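Local coordinates for protein SusD homolog (Bacteroides thetaiotaomicron VPI-5482, PDB 3IHV) that probably binds sugars at the outer membrane, as a member of the SusD family of glycan-capturing proteins, at residues K11-N16 / K21-G26; D93-I98 / A118-L123; A425-G430 / R459-S464; K240-L245 / D322-N327. All coordinates share one frame; numbering follows the deposited sequence. Where two conformers were deposited one is given.

Contact 1: K11-N16 / K21-G26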
loop_
_atom_site.group_PDB
_atom_site.type_symbol
_atom_site.label_atom_id
_atom_site.label_comp_id
_atom_site.label_asym_id
_atom_site.label_seq_id
_atom_site.Cartn_x
_atom_site.Cartn_y
_atom_site.Cartn_z
ATOM N N LYS A 11 -0.025 34.396 -5.888
ATOM C CA LYS A 11 1.090 35.347 -5.723
ATOM C C LYS A 11 1.000 36.128 -4.394
ATOM O O LYS A 11 2.016 36.660 -3.914
ATOM C CB LYS A 11 1.165 36.316 -6.917
ATOM N N ASN A 12 -0.207 36.186 -3.811
ATOM C CA ASN A 12 -0.459 36.864 -2.535
ATOM C C ASN A 12 -0.282 35.957 -1.310
ATOM O O ASN A 12 -0.581 36.387 -0.205
ATOM C CB ASN A 12 -1.894 37.437 -2.500
ATOM C CG ASN A 12 -2.150 38.510 -3.561
ATOM O OD1 ASN A 12 -3.287 38.969 -3.721
ATOM N ND2 ASN A 12 -1.108 38.916 -4.286
ATOM N N TYR A 13 0.214 34.726 -1.482
ATOM C CA TYR A 13 0.317 33.790 -0.382
ATOM C C TYR A 13 1.766 33.250 -0.320
ATOM O O TYR A 13 2.640 33.662 -1.103
ATOM C CB TYR A 13 -0.746 32.674 -0.548
ATOM C CG TYR A 13 -1.123 31.996 0.768
ATOM C CD1 TYR A 13 -1.747 32.723 1.781
ATOM C CD2 TYR A 13 -0.845 30.642 1.005
ATOM C CE1 TYR A 13 -2.084 32.125 2.999
ATOM C CE2 TYR A 13 -1.182 30.028 2.207
ATOM C CZ TYR A 13 -1.804 30.779 3.206
ATOM O OH TYR A 13 -2.145 30.212 4.419
HETATM N N MSE A 14 2.025 32.391 0.657
HETATM C CA MSE A 14 3.343 31.773 0.859
HETATM C C MSE A 14 4.430 32.808 1.141
HETATM O O MSE A 14 5.562 32.693 0.678
HETATM C CB MSE A 14 3.707 30.872 -0.318
HETATM C CG MSE A 14 2.680 29.734 -0.523
HETATM SE SE MSE A 14 3.159 28.416 -1.867
HETATM C CE MSE A 14 4.952 28.241 -1.126
ATOM N N ASN A 15 4.069 33.811 1.926
ATOM C CA ASN A 15 4.991 34.889 2.292
ATOM C C ASN A 15 5.943 34.539 3.429
ATOM O O ASN A 15 6.858 35.326 3.748
ATOM C CB ASN A 15 4.207 36.157 2.622
ATOM C CG ASN A 15 3.606 36.793 1.392
ATOM O OD1 ASN A 15 4.255 36.874 0.339
ATOM N ND2 ASN A 15 2.355 37.246 1.508
ATOM N N ASN A 16 5.705 33.397 4.065
ATOM C CA ASN A 16 6.577 32.890 5.108
ATOM C C ASN A 16 6.419 31.377 5.168
ATOM O O ASN A 16 5.605 30.812 4.444
ATOM C CB ASN A 16 6.293 33.571 6.441
ATOM C CG ASN A 16 4.835 33.472 6.846
ATOM O OD1 ASN A 16 4.218 32.440 6.701
ATOM N ND2 ASN A 16 4.287 34.568 7.345
ATOM N N LYS A 21 3.656 26.123 4.565
ATOM C CA LYS A 21 3.290 24.876 5.185
ATOM C C LYS A 21 1.828 24.540 4.845
ATOM O O LYS A 21 1.505 23.406 4.537
ATOM C CB LYS A 21 3.465 24.949 6.706
ATOM C CG LYS A 21 3.208 23.605 7.353
ATOM C CD LYS A 21 3.265 23.560 8.860
ATOM C CE LYS A 21 2.012 24.059 9.501
ATOM N NZ LYS A 21 1.900 23.440 10.857
ATOM N N ASP A 22 0.962 25.531 4.940
ATOM C CA ASP A 22 -0.468 25.356 4.641
ATOM C C ASP A 22 -0.649 24.790 3.224
ATOM O O ASP A 22 -1.440 23.852 3.006
ATOM C CB ASP A 22 -1.186 26.714 4.834
ATOM C CG ASP A 22 -2.705 26.648 4.609
ATOM O OD1 ASP A 22 -3.350 25.662 5.009
ATOM O OD2 ASP A 22 -3.255 27.637 4.058
ATOM N N VAL A 23 0.095 25.339 2.255
ATOM C CA VAL A 23 -0.003 24.879 0.842
ATOM C C VAL A 23 0.569 23.469 0.712
ATOM O O VAL A 23 0.005 22.598 0.028
ATOM C CB VAL A 23 0.691 25.842 -0.127
ATOM C CG1 VAL A 23 0.608 25.288 -1.552
ATOM C CG2 VAL A 23 0.101 27.297 0.006
ATOM N N LEU A 24 1.665 23.198 1.421
ATOM C CA LEU A 24 2.251 21.847 1.427
ATOM C C LEU A 24 1.275 20.797 1.941
ATOM O O LEU A 24 1.157 19.715 1.398
ATOM C CB LEU A 24 3.515 21.796 2.302
ATOM C CG LEU A 24 4.132 20.426 2.519
ATOM C CD1 LEU A 24 4.697 19.874 1.238
ATOM C CD2 LEU A 24 5.217 20.523 3.618
ATOM N N LEU A 25 0.563 21.112 3.009
ATOM C CA LEU A 25 -0.415 20.199 3.553
ATOM C C LEU A 25 -1.520 19.886 2.533
ATOM O O LEU A 25 -2.084 18.801 2.568
ATOM C CB LEU A 25 -0.971 20.730 4.885
ATOM C CG LEU A 25 0.030 20.669 6.070
ATOM C CD1 LEU A 25 -0.657 21.227 7.324
ATOM C CD2 LEU A 25 0.564 19.324 6.345
ATOM N N GLY A 26 -1.801 20.814 1.623
ATOM C CA GLY A 26 -2.744 20.555 0.541
ATOM C C GLY A 26 -2.249 19.510 -0.460
ATOM O O GLY A 26 -3.054 18.793 -1.101
#
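The ring of Tyr-13 turns an edge, not a face, to the helix: Val-23 CG2 lies in the ring plane, 3.6 Å from CD2. The carboxylate of Asp-22, its plane 72° from that of the ring, reaches the phenol obliquely, and in one of two conformers of Asp-22 its OD2 accepts a weak hydrogen bond from Tyr-13 OH at 2.8 Å. Tyrosine suits this partly exposed place because one ring supplies both an apolar edge and a polar end. The same methyl is touched from the buried side by selenomethionine Met-14, whose CG and SE stand 3.6 and 3.8 Å from Val-23 CG2. A bend at chi3 (48°) turns the end of the Met-14 chain toward helix 75-101, where it packs on Phe-94 and Ile-98. A phenylalanine in place of Tyr-13 would probably keep the edge against the valine but lose that weak bond to Asp-22. Val-23, branched at CB, offers a compact methyl that fits between tyrosine and selenomethionine. Asn-16, whose OD1 accepts from Glu-19 N, supplies the N-cap of the following helix. Together these make a tight interhelical loop, closed by an Asn N-cap, in which the linker between helices 7-11 and 17-29 folds back on the second helix.

Contact 2: D93-I98 / A118-L123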
loop_
_atom_site.group_PDB
_atom_site.type_symbol
_atom_site.label_atom_id
_atom_site.label_comp_id
_atom_site.label_asym_id
_atom_site.label_seq_id
_atom_site.Cartn_x
_atom_site.Cartn_y
_atom_site.Cartn_z
ATOM N N ASP A 93 3.013 23.036 -8.306
ATOM C CA ASP A 93 2.585 24.386 -7.970
ATOM C C ASP A 93 3.338 24.898 -6.734
ATOM O O ASP A 93 3.885 26.001 -6.722
ATOM C CB ASP A 93 1.081 24.350 -7.680
ATOM C CG ASP A 93 0.519 25.703 -7.335
ATOM O OD1 ASP A 93 0.569 26.620 -8.201
ATOM O OD2 ASP A 93 0.071 25.845 -6.164
ATOM N N PHE A 94 3.365 24.074 -5.702
ATOM C CA PHE A 94 4.087 24.404 -4.468
ATOM C C PHE A 94 5.568 24.685 -4.725
ATOM O O PHE A 94 6.103 25.679 -4.242
ATOM C CB PHE A 94 3.948 23.262 -3.452
ATOM C CG PHE A 94 4.735 23.501 -2.202
ATOM C CD1 PHE A 94 4.209 24.287 -1.194
ATOM C CD2 PHE A 94 5.998 22.992 -2.062
ATOM C CE1 PHE A 94 4.936 24.568 -0.058
ATOM C CE2 PHE A 94 6.759 23.288 -0.902
ATOM C CZ PHE A 94 6.191 24.059 0.092
ATOM N N LEU A 95 6.211 23.813 -5.500
ATOM C CA LEU A 95 7.639 23.946 -5.830
ATOM C C LEU A 95 7.939 25.206 -6.656
ATOM O O LEU A 95 8.888 25.950 -6.369
ATOM C CB LEU A 95 8.150 22.680 -6.526
ATOM C CG LEU A 95 8.127 21.446 -5.617
ATOM C CD1 LEU A 95 8.245 20.134 -6.365
ATOM C CD2 LEU A 95 9.248 21.564 -4.526
ATOM N N GLU A 96 7.132 25.458 -7.676
ATOM C CA GLU A 96 7.269 26.671 -8.487
ATOM C C GLU A 96 7.144 27.915 -7.628
ATOM O O GLU A 96 7.929 28.833 -7.749
ATOM C CB GLU A 96 6.180 26.682 -9.578
ATOM C CG GLU A 96 6.425 25.637 -10.654
ATOM C CD GLU A 96 5.194 25.313 -11.483
ATOM O OE1 GLU A 96 4.225 26.086 -11.467
ATOM O OE2 GLU A 96 5.176 24.224 -12.103
ATOM N N ARG A 97 6.129 27.942 -6.773
ATOM C CA ARG A 97 5.863 29.087 -5.951
ATOM C C ARG A 97 6.899 29.325 -4.856
ATOM O O ARG A 97 7.353 30.464 -4.677
ATOM C CB ARG A 97 4.481 28.970 -5.355
ATOM C CG ARG A 97 3.385 29.134 -6.428
ATOM C CD ARG A 97 2.064 28.650 -5.891
ATOM N NE ARG A 97 1.524 29.479 -4.818
ATOM C CZ ARG A 97 0.433 29.181 -4.098
ATOM N NH1 ARG A 97 -0.248 28.065 -4.326
ATOM N NH2 ARG A 97 0.020 30.006 -3.136
ATOM N N ILE A 98 7.283 28.275 -4.141
ATOM C CA ILE A 98 8.270 28.469 -3.083
ATOM C C ILE A 98 9.623 28.881 -3.691
ATOM O O ILE A 98 10.356 29.644 -3.079
ATOM C CB ILE A 98 8.365 27.250 -2.122
ATOM C CG1 ILE A 98 8.864 27.732 -0.739
ATOM C CG2 ILE A 98 9.179 26.100 -2.756
ATOM C CD1 ILE A 98 8.682 26.695 0.388
ATOM N N ALA A 118 11.601 19.352 0.069
ATOM C CA ALA A 118 11.903 17.934 0.096
ATOM C C ALA A 118 10.631 17.085 0.228
ATOM O O ALA A 118 10.508 16.031 -0.408
ATOM C CB ALA A 118 12.897 17.635 1.277
ATOM N N GLU A 119 9.723 17.492 1.110
ATOM C CA GLU A 119 8.432 16.801 1.311
ATOM C C GLU A 119 7.597 16.804 0.053
ATOM O O GLU A 119 7.042 15.774 -0.323
ATOM C CB GLU A 119 7.630 17.409 2.463
ATOM C CG GLU A 119 8.291 17.234 3.814
ATOM C CD GLU A 119 7.456 17.831 4.917
ATOM O OE1 GLU A 119 6.277 17.408 5.031
ATOM O OE2 GLU A 119 7.949 18.719 5.664
ATOM N N ALA A 120 7.544 17.928 -0.633
ATOM C CA ALA A 120 6.763 18.011 -1.872
ATOM C C ALA A 120 7.357 17.155 -2.954
ATOM O O ALA A 120 6.617 16.531 -3.739
ATOM C CB ALA A 120 6.626 19.501 -2.339
ATOM N N ARG A 121 8.680 17.147 -3.055
ATOM C CA ARG A 121 9.363 16.339 -4.041
ATOM C C ARG A 121 9.180 14.854 -3.721
ATOM O O ARG A 121 9.045 14.057 -4.658
ATOM C CB ARG A 121 10.857 16.698 -4.148
ATOM C CG ARG A 121 11.114 18.068 -4.732
ATOM C CD ARG A 121 12.577 18.297 -5.135
ATOM N NE ARG A 121 12.960 17.478 -6.288
ATOM C CZ ARG A 121 14.134 17.552 -6.924
ATOM N NH1 ARG A 121 15.077 18.390 -6.526
ATOM N NH2 ARG A 121 14.372 16.768 -7.955
ATOM N N ALA A 122 9.211 14.484 -2.436
ATOM C CA ALA A 122 8.985 13.088 -2.044
ATOM C C ALA A 122 7.568 12.659 -2.444
ATOM O O ALA A 122 7.377 11.574 -2.980
ATOM C CB ALA A 122 9.233 12.873 -0.535
ATOM N N LEU A 123 6.588 13.520 -2.207
ATOM C CA LEU A 123 5.202 13.240 -2.585
ATOM C C LEU A 123 5.106 13.091 -4.101
ATOM O O LEU A 123 4.479 12.151 -4.605
ATOM C CB LEU A 123 4.295 14.337 -2.083
ATOM C CG LEU A 123 3.916 14.266 -0.584
ATOM C CD1 LEU A 123 3.412 15.612 -0.096
ATOM C CD2 LEU A 123 2.927 13.116 -0.287
#
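Leu-95 reaches over to Ala-120 and Arg-121, and its chain can be followed outward. CB points toward the other helix but touches none of it; contact begins one atom further on. With CG anti to the carbonyl carbon (chi1 -65°), CG comes to 4.1 Å from Ala-120 CB. There the leucine forks. CD2 continues beside the alanine, 4.0 Å from Ala-120 CB, and CD1 ends 3.9 Å from Arg-121 CG; both methyls rest against that aliphatic root of the arginine, which lies athwart the leucine. The remainder of Arg-121 turns off at chi3, and its NE forms a salt bridge with Asp-169, leaving a greasy stem for Leu-95 to rest on. Phe-94 makes the closest approach: its CD2 lies 3.6 Å from Ala-120 CB, with the methyl set obliquely to the ring. Alanine suits this position because its single methyl can meet both the phenylalanine and the leucine. On another side of the first helix, Arg-97 NH1 bridges to Asp-93 OD2 at 2.9 Å, one turn back, on the syn side of the carboxylate; Asp-93 OD1 also pairs with Lys-10. The two helical segments run nearly antiparallel, at 152°, with axes 9.9 Å apart. This is an antiparallel helical hairpin formed by helices 75-101 and 107-135, consistent with the TPR-like helical scaffold of SusD proteins.

Contact 3: A425-G430 / R459-S464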
loop_
_atom_site.group_PDB
_atom_site.type_symbol
_atom_site.label_atom_id
_atom_site.label_comp_id
_atom_site.label_asym_id
_atom_site.label_seq_id
_atom_site.Cartn_x
_atom_site.Cartn_y
_atom_site.Cartn_z
ATOM N N ALA A 425 15.347 -10.487 11.403
ATOM C CA ALA A 425 14.787 -9.493 12.340
ATOM C C ALA A 425 13.284 -9.505 12.213
ATOM O O ALA A 425 12.549 -9.485 13.227
ATOM C CB ALA A 425 15.306 -8.087 12.063
ATOM N N VAL A 426 12.828 -9.543 10.960
ATOM C CA VAL A 426 11.407 -9.594 10.677
ATOM C C VAL A 426 10.751 -10.904 11.190
ATOM O O VAL A 426 9.693 -10.859 11.833
ATOM C CB VAL A 426 11.110 -9.380 9.201
ATOM C CG1 VAL A 426 9.622 -9.608 8.920
ATOM C CG2 VAL A 426 11.533 -7.964 8.808
ATOM N N ARG A 427 11.394 -12.033 10.955
ATOM C CA ARG A 427 10.877 -13.327 11.426
ATOM C C ARG A 427 10.818 -13.379 12.968
ATOM O O ARG A 427 9.846 -13.865 13.556
ATOM C CB ARG A 427 11.804 -14.460 10.983
ATOM C CG ARG A 427 12.104 -14.613 9.499
ATOM C CD ARG A 427 11.206 -15.458 8.786
ATOM N NE ARG A 427 11.067 -16.800 9.387
ATOM C CZ ARG A 427 9.968 -17.530 9.228
ATOM N NH1 ARG A 427 8.977 -17.077 8.454
ATOM N NH2 ARG A 427 9.838 -18.695 9.846
ATOM N N ARG A 428 11.856 -12.885 13.629
ATOM C CA ARG A 428 11.876 -12.919 15.086
ATOM C C ARG A 428 10.726 -12.107 15.676
ATOM O O ARG A 428 10.039 -12.525 16.595
ATOM C CB ARG A 428 13.236 -12.412 15.583
ATOM C CG ARG A 428 14.342 -13.422 15.257
ATOM C CD ARG A 428 15.716 -12.862 15.492
ATOM N NE ARG A 428 16.746 -13.827 15.185
ATOM C CZ ARG A 428 18.046 -13.651 15.428
ATOM N NH1 ARG A 428 18.494 -12.525 15.985
ATOM N NH2 ARG A 428 18.917 -14.611 15.115
ATOM N N ARG A 429 10.530 -10.900 15.158
ATOM C CA ARG A 429 9.440 -10.090 15.666
ATOM C C ARG A 429 8.110 -10.831 15.389
ATOM O O ARG A 429 7.204 -10.830 16.247
ATOM C CB ARG A 429 9.485 -8.693 15.022
ATOM C CG ARG A 429 8.613 -7.653 15.669
ATOM C CD ARG A 429 7.195 -7.649 15.141
ATOM N NE ARG A 429 7.126 -7.217 13.771
ATOM C CZ ARG A 429 7.026 -5.958 13.356
ATOM N NH1 ARG A 429 7.006 -4.938 14.223
ATOM N NH2 ARG A 429 6.925 -5.713 12.062
ATOM N N GLY A 430 8.004 -11.418 14.197
ATOM C CA GLY A 430 6.794 -12.136 13.769
ATOM C C GLY A 430 6.479 -13.371 14.589
ATOM O O GLY A 430 5.325 -13.823 14.620
ATOM N N ARG A 459 7.226 -11.768 2.531
ATOM C CA ARG A 459 6.447 -10.583 2.218
ATOM C C ARG A 459 4.954 -10.809 2.397
ATOM O O ARG A 459 4.238 -9.898 2.878
ATOM C CB ARG A 459 6.772 -10.054 0.811
ATOM C CG ARG A 459 8.208 -9.506 0.701
ATOM C CD ARG A 459 8.450 -8.863 -0.651
ATOM N NE ARG A 459 7.689 -7.621 -0.826
ATOM C CZ ARG A 459 7.984 -6.465 -0.239
ATOM N NH1 ARG A 459 9.032 -6.332 0.595
ATOM N NH2 ARG A 459 7.182 -5.437 -0.435
ATOM N N SER A 460 4.471 -12.009 2.046
ATOM C CA SER A 460 3.070 -12.325 2.290
ATOM C C SER A 460 2.791 -12.416 3.777
ATOM O O SER A 460 1.803 -11.851 4.248
ATOM C CB SER A 460 2.635 -13.590 1.541
ATOM O OG SER A 460 3.124 -14.774 2.123
ATOM N N TYR A 461 3.655 -13.088 4.546
ATOM C CA TYR A 461 3.455 -13.228 6.003
ATOM C C TYR A 461 3.600 -11.920 6.767
ATOM O O TYR A 461 2.892 -11.699 7.767
ATOM C CB TYR A 461 4.378 -14.305 6.593
ATOM C CG TYR A 461 4.143 -15.721 6.058
ATOM C CD1 TYR A 461 2.920 -16.110 5.505
ATOM C CD2 TYR A 461 5.095 -16.702 6.241
ATOM C CE1 TYR A 461 2.697 -17.408 5.086
ATOM C CE2 TYR A 461 4.869 -18.015 5.851
ATOM C CZ TYR A 461 3.672 -18.359 5.274
ATOM O OH TYR A 461 3.463 -19.661 4.882
ATOM N N GLU A 462 4.460 -11.027 6.268
ATOM C CA GLU A 462 4.670 -9.777 6.970
ATOM C C GLU A 462 3.669 -8.690 6.610
ATOM O O GLU A 462 3.191 -7.943 7.491
ATOM C CB GLU A 462 6.090 -9.254 6.698
ATOM C CG GLU A 462 6.401 -7.940 7.422
ATOM C CD GLU A 462 6.283 -8.009 8.946
ATOM O OE1 GLU A 462 6.369 -9.133 9.553
ATOM O OE2 GLU A 462 6.048 -6.927 9.553
ATOM N N LEU A 463 3.353 -8.602 5.323
ATOM C CA LEU A 463 2.625 -7.465 4.767
ATOM C C LEU A 463 1.239 -7.771 4.183
ATOM O O LEU A 463 0.672 -6.936 3.488
ATOM C CB LEU A 463 3.502 -6.869 3.651
ATOM C CG LEU A 463 4.915 -6.462 4.043
ATOM C CD1 LEU A 463 5.762 -6.232 2.766
ATOM C CD2 LEU A 463 4.892 -5.231 4.882
ATOM N N SER A 464 0.694 -8.955 4.464
ATOM C CA SER A 464 -0.562 -9.375 3.879
ATOM C C SER A 464 -1.617 -8.303 3.973
ATOM O O SER A 464 -1.721 -7.663 4.998
ATOM C CB SER A 464 -1.088 -10.662 4.550
ATOM O OG SER A 464 -1.336 -10.508 5.938
HETATM O O HOH W 1 7.387 -9.253 11.970
#
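Glu-462 and its partners Val-426 and Arg-429 form the tight part of this contact. The guanidinium and carboxylate planes are only 10° apart, and Arg-429 NH2 meets Glu-462 OE2 at 2.9 Å on the syn side but tilted out of the carboxylate plane, with a bent N-H...O angle of 138°. Bends at chi2 and chi3 swing the guanidinium across toward Glu-462, with NE turned to a bridging water; NH1 pairs with Glu-258. That water accepts from Arg-429 NE at 2.7 Å and donates to Glu-462 OE1 at 2.6 Å and to Val-426 O, so three hydrogen bonds hold it. Beside the water, Val-426 CG1 presses to 3.3 Å from Glu-462 OE1. A buried glutamate suits this place because cations surround it: Arg-320 pairs with OE1 and Arg-396 with OE2, which would probably favour its charged form. The other flank is looser. There Arg-427, partly exposed, brings NH1 only to 4.5 Å from Tyr-461 CD2, edge against edge, while its charge is taken by Glu-458. The helix segments, axes 10.9 Å apart, cross at 51°. Helix 397-412 packs on Glu-462, helix 320-324 touches Val-426 and Tyr-461, and Arg-396 comes from the end of strand 392-396.

Contact 4: K240-L245 / D322-N327. With EDO (1,2-ethanediol), chain O.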
loop_
_atom_site.group_PDB
_atom_site.type_symbol
_atom_site.label_atom_id
_atom_site.label_comp_id
_atom_site.label_asym_id
_atom_site.label_seq_id
_atom_site.Cartn_x
_atom_site.Cartn_y
_atom_site.Cartn_z
ATOM N N LYS A 240 8.105 -3.794 18.956
ATOM C CA LYS A 240 8.297 -5.071 19.671
ATOM C C LYS A 240 7.152 -6.046 19.379
ATOM O O LYS A 240 7.395 -7.206 19.043
ATOM C CB LYS A 240 8.436 -4.833 21.178
ATOM C CG LYS A 240 8.568 -6.121 21.984
ATOM C CD LYS A 240 8.734 -5.829 23.496
ATOM C CE LYS A 240 8.625 -7.111 24.287
ATOM N NZ LYS A 240 8.967 -6.957 25.744
ATOM N N ASP A 241 5.919 -5.535 19.500
ATOM C CA ASP A 241 4.718 -6.329 19.316
ATOM C C ASP A 241 4.018 -6.056 17.988
ATOM O O ASP A 241 3.592 -4.943 17.721
ATOM C CB ASP A 241 3.756 -6.062 20.450
ATOM C CG ASP A 241 4.322 -6.449 21.781
ATOM O OD1 ASP A 241 4.911 -7.542 21.896
ATOM O OD2 ASP A 241 4.145 -5.662 22.734
ATOM N N TYR A 242 3.891 -7.082 17.165
ATOM C CA TYR A 242 3.221 -6.933 15.855
ATOM C C TYR A 242 1.843 -6.329 15.999
ATOM O O TYR A 242 1.450 -5.507 15.173
ATOM C CB TYR A 242 3.100 -8.280 15.179
ATOM C CG TYR A 242 2.728 -8.223 13.736
ATOM C CD1 TYR A 242 3.657 -7.810 12.764
ATOM C CD2 TYR A 242 1.494 -8.662 13.307
ATOM C CE1 TYR A 242 3.321 -7.804 11.425
ATOM C CE2 TYR A 242 1.167 -8.668 11.992
ATOM C CZ TYR A 242 2.066 -8.236 11.048
ATOM O OH TYR A 242 1.663 -8.238 9.736
ATOM N N GLU A 243 1.128 -6.752 17.037
ATOM C CA GLU A 243 -0.226 -6.254 17.293
ATOM C C GLU A 243 -0.262 -4.733 17.475
ATOM O O GLU A 243 -1.222 -4.085 17.107
ATOM C CB GLU A 243 -0.859 -6.987 18.489
ATOM C CG GLU A 243 -2.293 -6.520 18.796
ATOM C CD GLU A 243 -3.006 -7.339 19.860
ATOM O OE1 GLU A 243 -2.511 -8.412 20.230
ATOM O OE2 GLU A 243 -4.051 -6.868 20.344
ATOM N N GLN A 244 0.803 -4.173 18.047
ATOM C CA GLN A 244 0.877 -2.741 18.278
ATOM C C GLN A 244 0.748 -1.942 17.000
ATOM O O GLN A 244 0.259 -0.813 17.017
ATOM C CB GLN A 244 2.171 -2.373 19.042
ATOM C CG GLN A 244 2.136 -0.971 19.640
ATOM C CD GLN A 244 1.082 -0.829 20.741
ATOM O OE1 GLN A 244 1.008 -1.657 21.631
ATOM N NE2 GLN A 244 0.293 0.236 20.689
ATOM N N LEU A 245 1.255 -2.460 15.877
ATOM C CA LEU A 245 1.057 -1.758 14.640
ATOM C C LEU A 245 -0.423 -1.495 14.327
ATOM O O LEU A 245 -0.772 -0.423 13.788
ATOM C CB LEU A 245 1.632 -2.565 13.459
ATOM C CG LEU A 245 3.148 -2.701 13.356
ATOM C CD1 LEU A 245 3.542 -3.848 12.462
ATOM C CD2 LEU A 245 3.781 -1.358 12.902
ATOM N N ASP A 322 -2.741 -15.101 13.128
ATOM C CA ASP A 322 -3.993 -14.719 13.789
ATOM C C ASP A 322 -4.211 -13.205 13.904
ATOM O O ASP A 322 -5.355 -12.762 14.058
ATOM C CB ASP A 322 -4.089 -15.363 15.169
ATOM C CG ASP A 322 -4.155 -16.862 15.087
ATOM O OD1 ASP A 322 -4.749 -17.391 14.124
ATOM O OD2 ASP A 322 -3.610 -17.521 15.978
ATOM N N LEU A 323 -3.129 -12.422 13.881
ATOM C CA LEU A 323 -3.235 -10.976 13.903
ATOM C C LEU A 323 -3.577 -10.411 12.550
ATOM O O LEU A 323 -4.081 -9.289 12.491
ATOM C CB LEU A 323 -1.954 -10.328 14.415
ATOM C CG LEU A 323 -1.717 -10.536 15.893
ATOM C CD1 LEU A 323 -0.281 -10.148 16.314
ATOM C CD2 LEU A 323 -2.742 -9.701 16.711
ATOM N N SER A 324 -3.340 -11.195 11.488
ATOM C CA SER A 324 -3.560 -10.770 10.119
ATOM C C SER A 324 -4.861 -11.213 9.457
ATOM O O SER A 324 -5.427 -10.476 8.622
ATOM C CB SER A 324 -2.391 -11.279 9.257
ATOM O OG SER A 324 -1.156 -10.710 9.681
ATOM N N ILE A 325 -5.371 -12.371 9.887
ATOM C CA ILE A 325 -6.529 -13.027 9.255
ATOM C C ILE A 325 -7.612 -13.320 10.283
ATOM O O ILE A 325 -7.319 -13.893 11.340
ATOM C CB ILE A 325 -6.123 -14.349 8.580
ATOM C CG1 ILE A 325 -5.029 -14.127 7.532
ATOM C CG2 ILE A 325 -7.319 -15.059 7.928
ATOM C CD1 ILE A 325 -4.446 -15.421 6.894
ATOM N N ALA A 326 -8.842 -12.892 9.965
ATOM C CA ALA A 326 -9.994 -13.065 10.813
ATOM C C ALA A 326 -10.846 -14.217 10.315
ATOM O O ALA A 326 -11.369 -14.165 9.212
ATOM C CB ALA A 326 -10.872 -11.794 10.852
ATOM N N ASN A 327 -10.990 -15.237 11.138
ATOM C CA ASN A 327 -11.869 -16.367 10.823
ATOM C C ASN A 327 -13.229 -16.162 11.481
ATOM O O ASN A 327 -14.015 -17.109 11.598
ATOM C CB ASN A 327 -11.230 -17.682 11.286
ATOM C CG ASN A 327 -11.103 -17.794 12.802
ATOM O OD1 ASN A 327 -11.337 -16.835 13.553
ATOM N ND2 ASN A 327 -10.751 -18.994 13.271
HETATM C C1 EDO O . 0.785 -0.134 24.470
HETATM O O1 EDO O . 0.583 -1.538 24.258
HETATM C C2 EDO O . -0.558 0.570 24.553
HETATM O O2 EDO O . -1.288 0.469 23.315
HETATM O O HOH W 2 0.672 -10.228 7.620
#
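Tyr-242 and Leu-323 lie alongside, pointing opposite ways, with the leucine at the edge of the phenol ring: Leu-323 CD1 lies 3.8 Å from Tyr-242 CD2. Glu-243 instead lies athwart the leucine, and its extended chain, CG anti to the backbone N (chi1 -179°), runs along the other methyl, with Glu-243 CB 3.8 Å from Leu-323 CD2. Leucine suits this spot because of its fork: CD1 sits between the ring and the start of Glu-243, and CD2 runs on against the glutamate stem. Further along the ring edge a water joins the polar ends, donating to Tyr-242 OH at 3.1 Å and to Ser-324 OG at 2.8 Å. The phenol also bonds to Glu-462 O, and the serine to Arg-320 O in its own helix. Away from this interface Gln-244 holds an ethanediol, probably from the crystallisation liquor: O1 donates to OE1 at 2.7 Å, and NE2 donates to O2 at 3.1 Å. An alanine here would probably leave both diol hydroxyls, and Asn-248 OD1, without their amide partner. The contact sets the first turn of helix 242-250 against the junction where helix 320-324 passes into strand 325-330, the middle strand of a three-stranded antiparallel sheet.

How the contacts relate
From the N terminus, contact 1 closes the shortest loop, just four residues between its segments, and contact 2 follows with nineteen. Contact 4 comes next along the chain, spanning 76 residues from 240-245 to 322-327, and contact 3 closes last, across 28. All four are in series; none nests within or crosses another. In space they form two pairs. Contacts 1 and 2 touch, the selenium of Met-14 and a methyl of Val-23 resting on helix 75-101, so the N-terminal helices form one packed unit. Contacts 3 and 4 meet where Tyr-242 reaches the backbone carbonyl of Glu-462, in a probable hydrogen bond. The centres of contacts 2 and 3 lie about 34 Å apart, on opposite sides of the chain's centre.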